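Local structure of ATP phosphoribosyltransferase regulatory subunit (Bacillus halodurans, 3OD1) at residues L220-I230 and Y264-V272; L273-E284 and S296-L304. The protein is probably required, together with HisG, for the first step of histidine biosynthesis and may allow its feedback regulation by histidine. All blocks are in the same frame, centred on the assembly; numbering follows the deposited sequence.

Contact 1: L220-I230 and Y264-V272; sequences LLSLRGGRAAI and YVKFDLTLV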
loop_
_atom_site.group_PDB
_atom_site.type_symbol
_atom_site.label_atom_id
_atom_site.label_comp_id
_atom_site.label_asym_id
_atom_site.label_seq_id
_atom_site.Cartn_x
_atom_site.Cartn_y
_atom_site.Cartn_z
ATOM N N LEU B 220 -15.607 37.884 -14.598
ATOM C CA LEU B 220 -15.388 36.457 -14.362
ATOM C C LEU B 220 -14.801 36.245 -12.979
ATOM O O LEU B 220 -15.242 35.375 -12.243
ATOM C CB LEU B 220 -14.439 35.874 -15.407
ATOM C CG LEU B 220 -13.927 34.454 -15.156
ATOM C CD1 LEU B 220 -15.087 33.475 -14.994
ATOM C CD2 LEU B 220 -13.021 34.047 -16.303
ATOM N N LEU B 221 -13.805 37.059 -12.636
ATOM C CA LEU B 221 -13.103 36.963 -11.354
ATOM C C LEU B 221 -14.024 37.118 -10.146
ATOM O O LEU B 221 -13.697 36.680 -9.045
ATOM C CB LEU B 221 -12.004 38.017 -11.287
ATOM C CG LEU B 221 -10.573 37.558 -11.564
ATOM C CD1 LEU B 221 -10.527 36.454 -12.612
ATOM C CD2 LEU B 221 -9.712 38.748 -11.968
ATOM N N SER B 222 -15.174 37.747 -10.353
ATOM C CA SER B 222 -16.111 37.965 -9.258
ATOM C C SER B 222 -17.066 36.796 -9.051
ATOM O O SER B 222 -17.809 36.778 -8.075
ATOM C CB SER B 222 -16.914 39.247 -9.489
ATOM O OG SER B 222 -16.220 40.369 -8.975
ATOM N N LEU B 223 -17.059 35.832 -9.971
ATOM C CA LEU B 223 -18.015 34.723 -9.923
ATOM C C LEU B 223 -17.581 33.672 -8.909
ATOM O O LEU B 223 -17.221 32.548 -9.265
ATOM C CB LEU B 223 -18.189 34.098 -11.312
ATOM C CG LEU B 223 -18.658 35.051 -12.407
ATOM C CD1 LEU B 223 -18.616 34.382 -13.784
ATOM C CD2 LEU B 223 -20.063 35.590 -12.088
ATOM N N ARG B 224 -17.611 34.055 -7.639
ATOM C CA ARG B 224 -17.132 33.209 -6.561
ATOM C C ARG B 224 -18.032 33.427 -5.359
ATOM O O ARG B 224 -18.002 34.494 -4.744
ATOM C CB ARG B 224 -15.690 33.578 -6.196
ATOM C CG ARG B 224 -14.777 33.808 -7.393
ATOM C CD ARG B 224 -13.341 34.064 -6.960
ATOM N NE ARG B 224 -12.643 32.847 -6.530
ATOM C CZ ARG B 224 -12.028 32.724 -5.361
ATOM N NH1 ARG B 224 -12.056 33.737 -4.505
ATOM N NH2 ARG B 224 -11.404 31.590 -5.043
ATOM N N GLY B 225 -18.842 32.425 -5.032
ATOM C CA GLY B 225 -19.747 32.514 -3.899
ATOM C C GLY B 225 -20.730 31.362 -3.821
ATOM O O GLY B 225 -20.376 30.206 -4.058
ATOM N N GLY B 226 -21.975 31.686 -3.487
ATOM C CA GLY B 226 -23.014 30.688 -3.320
ATOM C C GLY B 226 -23.748 30.424 -4.618
ATOM O O GLY B 226 -23.320 30.866 -5.684
ATOM N N ARG B 227 -24.865 29.707 -4.520
ATOM C CA ARG B 227 -25.693 29.377 -5.677
ATOM C C ARG B 227 -26.009 30.619 -6.522
ATOM O O ARG B 227 -26.307 30.514 -7.715
ATOM C CB ARG B 227 -26.988 28.704 -5.205
ATOM C CG ARG B 227 -27.768 27.958 -6.278
ATOM C CD ARG B 227 -29.218 28.425 -6.309
ATOM N NE ARG B 227 -30.195 27.351 -6.122
ATOM C CZ ARG B 227 -30.946 27.201 -5.032
ATOM N NH1 ARG B 227 -30.831 28.050 -4.018
ATOM N NH2 ARG B 227 -31.815 26.201 -4.957
ATOM N N ALA B 228 -25.940 31.791 -5.897
ATOM C CA ALA B 228 -26.232 33.050 -6.580
ATOM C C ALA B 228 -25.228 33.340 -7.687
ATOM O O ALA B 228 -25.567 33.955 -8.694
ATOM C CB ALA B 228 -26.257 34.197 -5.582
ATOM N N ALA B 229 -23.991 32.891 -7.493
ATOM C CA ALA B 229 -22.906 33.178 -8.430
ATOM C C ALA B 229 -23.221 32.708 -9.841
ATOM O O ALA B 229 -22.776 33.316 -10.817
ATOM C CB ALA B 229 -21.604 32.560 -7.945
ATOM N N ILE B 230 -23.990 31.626 -9.947
ATOM C CA ILE B 230 -24.331 31.060 -11.247
ATOM C C ILE B 230 -25.263 31.999 -11.993
ATOM O O ILE B 230 -25.248 32.064 -13.222
ATOM C CB ILE B 230 -25.002 29.679 -11.117
ATOM C CG1 ILE B 230 -24.059 28.688 -10.430
ATOM C CG2 ILE B 230 -25.425 29.155 -12.495
ATOM C CD1 ILE B 230 -24.651 27.305 -10.275
ATOM N N TYR B 264 -22.284 22.191 1.900
ATOM C CA TYR B 264 -20.842 22.007 1.747
ATOM C C TYR B 264 -20.271 22.595 0.460
ATOM O O TYR B 264 -19.052 22.694 0.299
ATOM C CB TYR B 264 -20.489 20.517 1.825
ATOM C CG TYR B 264 -20.674 19.928 3.203
ATOM C CD1 TYR B 264 -19.695 20.081 4.174
ATOM C CD2 TYR B 264 -21.826 19.228 3.536
ATOM C CE1 TYR B 264 -19.850 19.553 5.439
ATOM C CE2 TYR B 264 -21.989 18.689 4.801
ATOM C CZ TYR B 264 -20.995 18.858 5.747
ATOM O OH TYR B 264 -21.144 18.339 7.008
ATOM N N VAL B 265 -21.140 22.995 -0.459
ATOM C CA VAL B 265 -20.662 23.394 -1.768
ATOM C C VAL B 265 -20.702 24.902 -1.968
ATOM O O VAL B 265 -21.557 25.594 -1.420
ATOM C CB VAL B 265 -21.436 22.680 -2.906
ATOM C CG1 VAL B 265 -21.275 21.170 -2.787
ATOM C CG2 VAL B 265 -22.896 23.063 -2.884
ATOM N N LYS B 266 -19.748 25.404 -2.740
ATOM C CA LYS B 266 -19.796 26.774 -3.207
ATOM C C LYS B 266 -19.272 26.798 -4.635
ATOM O O LYS B 266 -18.806 25.779 -5.143
ATOM C CB LYS B 266 -19.012 27.701 -2.278
ATOM C CG LYS B 266 -17.542 27.379 -2.123
ATOM C CD LYS B 266 -16.923 28.285 -1.069
ATOM C CE LYS B 266 -15.397 28.249 -1.102
ATOM N NZ LYS B 266 -14.798 29.212 -0.124
ATOM N N PHE B 267 -19.383 27.940 -5.302
ATOM C CA PHE B 267 -18.979 28.019 -6.695
ATOM C C PHE B 267 -17.789 28.931 -6.890
ATOM O O PHE B 267 -17.717 30.009 -6.301
ATOM C CB PHE B 267 -20.154 28.451 -7.564
ATOM C CG PHE B 267 -21.288 27.473 -7.552
ATOM C CD1 PHE B 267 -21.329 26.433 -8.467
ATOM C CD2 PHE B 267 -22.295 27.577 -6.606
ATOM C CE1 PHE B 267 -22.363 25.520 -8.447
ATOM C CE2 PHE B 267 -23.336 26.671 -6.585
ATOM C CZ PHE B 267 -23.370 25.641 -7.507
ATOM N N ASP B 268 -16.840 28.478 -7.703
ATOM C CA ASP B 268 -15.690 29.293 -8.065
ATOM C C ASP B 268 -15.410 29.133 -9.546
ATOM O O ASP B 268 -14.632 28.271 -9.957
ATOM C CB ASP B 268 -14.464 28.918 -7.237
ATOM C CG ASP B 268 -13.240 29.737 -7.608
ATOM O OD1 ASP B 268 -13.376 30.709 -8.385
ATOM O OD2 ASP B 268 -12.141 29.411 -7.120
ATOM N N LEU B 269 -16.067 29.963 -10.348
ATOM C CA LEU B 269 -15.968 29.833 -11.791
ATOM C C LEU B 269 -14.616 30.309 -12.311
ATOM O O LEU B 269 -14.374 30.276 -13.505
ATOM C CB LEU B 269 -17.127 30.554 -12.489
ATOM C CG LEU B 269 -18.389 29.697 -12.661
ATOM C CD1 LEU B 269 -18.793 29.067 -11.350
ATOM C CD2 LEU B 269 -19.553 30.501 -13.253
ATOM N N THR B 270 -13.718 30.732 -11.420
ATOM C CA THR B 270 -12.359 31.049 -11.866
ATOM C C THR B 270 -11.483 29.792 -11.859
ATOM O O THR B 270 -10.335 29.815 -12.304
ATOM C CB THR B 270 -11.686 32.129 -10.996
ATOM O OG1 THR B 270 -11.319 31.569 -9.737
ATOM C CG2 THR B 270 -12.630 33.314 -10.793
ATOM N N LEU B 271 -12.044 28.693 -11.371
ATOM C CA LEU B 271 -11.253 27.490 -11.123
ATOM C C LEU B 271 -10.791 26.839 -12.419
ATOM O O LEU B 271 -11.607 26.430 -13.241
ATOM C CB LEU B 271 -12.057 26.491 -10.286
ATOM C CG LEU B 271 -11.316 25.241 -9.807
ATOM C CD1 LEU B 271 -10.200 25.607 -8.821
ATOM C CD2 LEU B 271 -12.295 24.266 -9.179
ATOM N N VAL B 272 -9.476 26.762 -12.598
ATOM C CA VAL B 272 -8.874 26.039 -13.710
ATOM C C VAL B 272 -7.868 25.051 -13.122
ATOM O O VAL B 272 -6.833 25.456 -12.586
ATOM C CB VAL B 272 -8.136 26.995 -14.672
ATOM C CG1 VAL B 272 -7.320 26.201 -15.718
ATOM C CG2 VAL B 272 -9.116 27.968 -15.345
#
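Arg224 and Asp268 face each other on the short antiparallel pairing of strands 224-225 and 265-268, which forms one end of the mixed sheet of the class II synthetase-like fold. Their side chains run side by side in the same direction, and the arginine grips the carboxylate side-on: NE lies 2.9 Å from Asp268 OD1, and NH2 reaches OD2. The two flat groups stand 76° apart, and both donors meet the oxygens from above the carboxylate plane while staying in the guanidinium plane. A bend at chi3 (75°) turns the NE-NH2 edge of the guanidinium to the carboxylate.

On the other face of the pairing, Phe267 packs against residues 226-230. Ile230 CD1 sits over one ring face, 3.7 Å from the Phe267 centroid, while Arg227 CA approaches CE2 obliquely. The backbone amide and carbonyl of Phe267 both bond to Gly225, and the bond from Phe267 N to Gly225 O is almost straight (179°). Beyond the strands, Leu223 and Leu269 meet CB to CB and also touch Tyr170 of helix 168-179. Asp268 OD1 is held by three donors, for besides Arg224 NE it accepts from Thr270 N, making an Asx turn, and from Thr270 OG1 at 2.6 Å.

Contact 2: L273-E284 and S296-L304; sequences LHMSYYTGVVFE and SGGRYDELL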
loop_
_atom_site.group_PDB
_atom_site.type_symbol
_atom_site.label_atom_id
_atom_site.label_comp_id
_atom_site.label_asym_id
_atom_site.label_seq_id
_atom_site.Cartn_x
_atom_site.Cartn_y
_atom_site.Cartn_z
ATOM N N LEU B 273 -8.169 23.757 -13.189
ATOM C CA LEU B 273 -7.324 22.762 -12.513
ATOM C C LEU B 273 -6.167 22.310 -13.398
ATOM O O LEU B 273 -5.204 21.715 -12.927
ATOM C CB LEU B 273 -8.155 21.548 -12.062
ATOM C CG LEU B 273 -9.149 21.672 -10.888
ATOM C CD1 LEU B 273 -9.813 20.325 -10.610
ATOM C CD2 LEU B 273 -8.465 22.165 -9.625
ATOM N N HIS B 274 -6.262 22.608 -14.688
ATOM C CA HIS B 274 -5.333 22.071 -15.664
ATOM C C HIS B 274 -5.568 22.824 -16.966
ATOM O O HIS B 274 -6.679 23.292 -17.221
ATOM C CB HIS B 274 -5.599 20.571 -15.841
ATOM C CG HIS B 274 -4.473 19.819 -16.479
ATOM N ND1 HIS B 274 -4.202 19.892 -17.829
ATOM C CD2 HIS B 274 -3.565 18.958 -15.959
ATOM C CE1 HIS B 274 -3.167 19.120 -18.111
ATOM N NE2 HIS B 274 -2.760 18.544 -16.994
HETATM N N MSE B 275 -4.540 22.962 -17.792
HETATM C CA MSE B 275 -4.717 23.688 -19.047
HETATM C C MSE B 275 -5.564 22.940 -20.083
HETATM O O MSE B 275 -6.165 23.575 -20.956
HETATM C CB MSE B 275 -3.366 24.116 -19.638
HETATM C CG MSE B 275 -2.605 25.125 -18.776
HETATM SE SE MSE B 275 -3.517 26.853 -18.664
HETATM C CE MSE B 275 -3.229 27.465 -20.509
ATOM N N SER B 276 -5.637 21.612 -20.000
ATOM C CA SER B 276 -6.345 20.856 -21.049
ATOM C C SER B 276 -7.075 19.587 -20.591
ATOM O O SER B 276 -8.052 19.159 -21.200
ATOM C CB SER B 276 -5.365 20.468 -22.154
ATOM O OG SER B 276 -4.243 19.793 -21.603
ATOM N N TYR B 277 -6.592 18.988 -19.523
ATOM C CA TYR B 277 -7.006 17.641 -19.137
ATOM C C TYR B 277 -8.489 17.509 -18.783
ATOM O O TYR B 277 -9.161 16.592 -19.248
ATOM C CB TYR B 277 -6.137 17.204 -17.970
ATOM C CG TYR B 277 -6.421 15.855 -17.385
ATOM C CD1 TYR B 277 -5.770 14.718 -17.871
ATOM C CD2 TYR B 277 -7.273 15.715 -16.290
ATOM C CE1 TYR B 277 -5.990 13.476 -17.313
ATOM C CE2 TYR B 277 -7.501 14.466 -15.721
ATOM C CZ TYR B 277 -6.850 13.352 -16.241
ATOM O OH TYR B 277 -7.055 12.100 -15.690
ATOM N N TYR B 278 -8.997 18.418 -17.958
ATOM C CA TYR B 278 -10.410 18.389 -17.583
ATOM C C TYR B 278 -11.259 19.055 -18.651
ATOM O O TYR B 278 -10.845 20.046 -19.254
ATOM C CB TYR B 278 -10.636 19.055 -16.227
ATOM C CG TYR B 278 -9.906 18.377 -15.097
ATOM C CD1 TYR B 278 -10.443 17.268 -14.464
ATOM C CD2 TYR B 278 -8.669 18.854 -14.660
ATOM C CE1 TYR B 278 -9.759 16.637 -13.416
ATOM C CE2 TYR B 278 -7.984 18.242 -13.622
ATOM C CZ TYR B 278 -8.529 17.138 -13.005
ATOM O OH TYR B 278 -7.831 16.543 -11.974
ATOM N N THR B 279 -12.455 18.514 -18.860
ATOM C CA THR B 279 -13.318 18.920 -19.963
ATOM C C THR B 279 -14.601 19.628 -19.513
ATOM O O THR B 279 -15.326 20.202 -20.323
ATOM C CB THR B 279 -13.706 17.690 -20.809
ATOM O OG1 THR B 279 -14.309 16.695 -19.964
ATOM C CG2 THR B 279 -12.468 17.096 -21.460
ATOM N N GLY B 280 -14.896 19.585 -18.225
ATOM C CA GLY B 280 -16.172 20.101 -17.767
ATOM C C GLY B 280 -16.189 20.529 -16.320
ATOM O O GLY B 280 -15.372 21.345 -15.903
ATOM N N VAL B 281 -17.147 19.999 -15.568
ATOM C CA VAL B 281 -17.232 20.244 -14.132
ATOM C C VAL B 281 -15.905 19.912 -13.475
ATOM O O VAL B 281 -15.341 18.851 -13.724
ATOM C CB VAL B 281 -18.319 19.378 -13.492
ATOM C CG1 VAL B 281 -18.350 19.581 -11.984
ATOM C CG2 VAL B 281 -19.674 19.682 -14.114
ATOM N N VAL B 282 -15.408 20.839 -12.657
ATOM C CA VAL B 282 -14.208 20.630 -11.851
ATOM C C VAL B 282 -14.494 21.095 -10.429
ATOM O O VAL B 282 -15.349 21.958 -10.214
ATOM C CB VAL B 282 -12.975 21.394 -12.411
ATOM C CG1 VAL B 282 -12.481 20.732 -13.676
ATOM C CG2 VAL B 282 -13.308 22.874 -12.668
ATOM N N PHE B 283 -13.794 20.504 -9.465
ATOM C CA PHE B 283 -13.988 20.853 -8.067
ATOM C C PHE B 283 -12.748 20.593 -7.224
ATOM O O PHE B 283 -11.875 19.806 -7.598
ATOM C CB PHE B 283 -15.200 20.130 -7.468
ATOM C CG PHE B 283 -15.174 18.637 -7.634
ATOM C CD1 PHE B 283 -14.608 17.827 -6.662
ATOM C CD2 PHE B 283 -15.745 18.037 -8.751
ATOM C CE1 PHE B 283 -14.587 16.441 -6.804
ATOM C CE2 PHE B 283 -15.728 16.647 -8.899
ATOM C CZ PHE B 283 -15.141 15.855 -7.930
ATOM N N GLU B 284 -12.677 21.270 -6.087
ATOM C CA GLU B 284 -11.623 21.003 -5.123
ATOM C C GLU B 284 -12.125 21.262 -3.718
ATOM O O GLU B 284 -12.982 22.125 -3.508
ATOM C CB GLU B 284 -10.375 21.828 -5.434
ATOM C CG GLU B 284 -10.586 23.307 -5.337
ATOM C CD GLU B 284 -9.340 24.088 -5.703
ATOM O OE1 GLU B 284 -8.382 23.485 -6.244
ATOM O OE2 GLU B 284 -9.330 25.303 -5.444
ATOM N N SER B 296 -9.569 16.979 -4.958
ATOM C CA SER B 296 -10.005 17.598 -6.199
ATOM C C SER B 296 -10.515 16.538 -7.152
ATOM O O SER B 296 -10.226 15.351 -6.985
ATOM C CB SER B 296 -8.857 18.376 -6.839
ATOM O OG SER B 296 -7.839 17.497 -7.288
ATOM N N GLY B 297 -11.290 16.960 -8.145
ATOM C CA GLY B 297 -11.783 16.023 -9.138
ATOM C C GLY B 297 -12.504 16.729 -10.265
ATOM O O GLY B 297 -12.466 17.957 -10.375
ATOM N N GLY B 298 -13.168 15.950 -11.106
ATOM C CA GLY B 298 -13.947 16.515 -12.185
ATOM C C GLY B 298 -13.941 15.638 -13.421
ATOM O O GLY B 298 -13.310 14.574 -13.446
ATOM N N ARG B 299 -14.638 16.108 -14.450
ATOM C CA ARG B 299 -14.783 15.387 -15.717
ATOM C C ARG B 299 -13.537 15.401 -16.572
ATOM O O ARG B 299 -12.930 16.442 -16.778
ATOM C CB ARG B 299 -15.912 15.986 -16.544
ATOM C CG ARG B 299 -17.262 15.752 -15.976
ATOM C CD ARG B 299 -18.048 14.837 -16.869
ATOM N NE ARG B 299 -19.115 14.216 -16.101
ATOM C CZ ARG B 299 -19.396 12.923 -16.126
ATOM N NH1 ARG B 299 -18.686 12.107 -16.897
ATOM N NH2 ARG B 299 -20.395 12.453 -15.387
ATOM N N TYR B 300 -13.186 14.235 -17.101
ATOM C CA TYR B 300 -12.063 14.121 -18.023
ATOM C C TYR B 300 -12.480 13.238 -19.217
ATOM O O TYR B 300 -12.001 12.119 -19.376
ATOM C CB TYR B 300 -10.830 13.572 -17.279
ATOM C CG TYR B 300 -11.067 12.267 -16.523
ATOM C CD1 TYR B 300 -10.714 11.055 -17.093
ATOM C CD2 TYR B 300 -11.641 12.252 -15.248
ATOM C CE1 TYR B 300 -10.920 9.855 -16.441
ATOM C CE2 TYR B 300 -11.856 11.035 -14.574
ATOM C CZ TYR B 300 -11.484 9.841 -15.195
ATOM O OH TYR B 300 -11.668 8.611 -14.590
ATOM N N ASP B 301 -13.377 13.766 -20.052
ATOM C CA ASP B 301 -14.128 12.959 -21.020
ATOM C C ASP B 301 -13.351 12.478 -22.250
ATOM O O ASP B 301 -13.903 11.744 -23.063
ATOM C CB ASP B 301 -15.382 13.707 -21.506
ATOM C CG ASP B 301 -16.496 13.743 -20.464
ATOM O OD1 ASP B 301 -16.379 13.083 -19.403
ATOM O OD2 ASP B 301 -17.501 14.440 -20.715
ATOM N N GLU B 302 -12.092 12.881 -22.390
ATOM C CA GLU B 302 -11.305 12.480 -23.561
ATOM C C GLU B 302 -10.186 11.472 -23.247
ATOM O O GLU B 302 -9.504 10.983 -24.147
ATOM C CB GLU B 302 -10.733 13.712 -24.270
ATOM C CG GLU B 302 -11.813 14.657 -24.794
ATOM C CD GLU B 302 -12.820 13.935 -25.685
ATOM O OE1 GLU B 302 -12.420 12.999 -26.418
ATOM O OE2 GLU B 302 -14.015 14.296 -25.645
ATOM N N LEU B 303 -9.998 11.137 -21.981
ATOM C CA LEU B 303 -8.915 10.211 -21.642
ATOM C C LEU B 303 -9.157 8.791 -22.153
ATOM O O LEU B 303 -8.278 8.202 -22.781
ATOM C CB LEU B 303 -8.651 10.182 -20.140
ATOM C CG LEU B 303 -7.493 9.292 -19.671
ATOM C CD1 LEU B 303 -6.152 9.789 -20.217
ATOM C CD2 LEU B 303 -7.455 9.244 -18.155
ATOM N N LEU B 304 -10.337 8.234 -21.884
ATOM C CA LEU B 304 -10.588 6.837 -22.247
ATOM C C LEU B 304 -10.428 6.587 -23.745
ATOM O O LEU B 304 -10.082 5.472 -24.160
ATOM C CB LEU B 304 -11.957 6.353 -21.747
ATOM C CG LEU B 304 -11.986 5.728 -20.341
ATOM C CD1 LEU B 304 -11.185 4.429 -20.291
ATOM C CD2 LEU B 304 -11.466 6.703 -19.293
HETATM O O HOH W 1 -9.910 14.307 -20.815
HETATM O O HOH W 2 -6.743 18.211 -9.864
HETATM O O HOH W 3 -16.857 17.088 -20.007
#
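Phe283 lies across Gly297 in the antiparallel hairpin of strands 281-286 and 295-298. Phe283 and Gly297 exchange two hydrogen bonds, N to O each way, and Arg299 N continues the ladder to Val281 O at 2.9 Å. Beyond this end of the hairpin pairing, where Thr279 precedes one strand and Arg299 follows the other, Thr279 N bonds to Arg299 O, and Thr279 OG1 accepts from Asp301 N along a nearly straight line (168°).

Among the packing contacts, the Phe283 ring covers the glycine: Gly297 CA is 3.8 Å from the ring centroid. With chi1 at 54°, CG stands between the backbone N and carbonyl carbon, which folds the ring over the neighbouring strand, where a CB on Gly297 would strike CZ. An alanine in place of Phe283 would probably leave Gly297 uncovered on this face and open a gap toward Ile146 and Met149. The rings of Tyr277 and Tyr300 are nearly parallel but slid apart, with Tyr277 CE2 3.8 Å from Tyr300 CB.

Three waters bridge the segments; one lies 2.9 Å from both Tyr278 OH and Ser296 OG.

Arg299 NE forms a salt bridge with Asp142 of helix 139-155, and Tyr300 OH bonds to Glu132 of strand 125-134. The hairpin itself is flanked in the sheet by strands 162-167 and 313-319, while Tyr277, Tyr300 and Leu303 rest on Thr86 of helix 86-94.

Contact 1 closes before contact 2 opens along the chain, and their centres lie about 17 Å apart. Both belong to the same mixed sheet: the pairing of 224-225 with 265-268 forms one end of it, and the hairpin of 281-286 and 295-298 lies further in. Strands 265-268 and 281-286 are consecutive in the chain, yet strand 162-167 lies between them in the sheet. Leu271, just after the first pairing, packs its CD2 3.9 Å from Val282 CG2, so the two contacts touch directly. Within the histidyl-tRNA synthetase-like part of the chain, contact 1 thus adds the outermost strand, 224-225, and contact 2 pairs two inner strands; 162-167 and the Leu271 packing connect them.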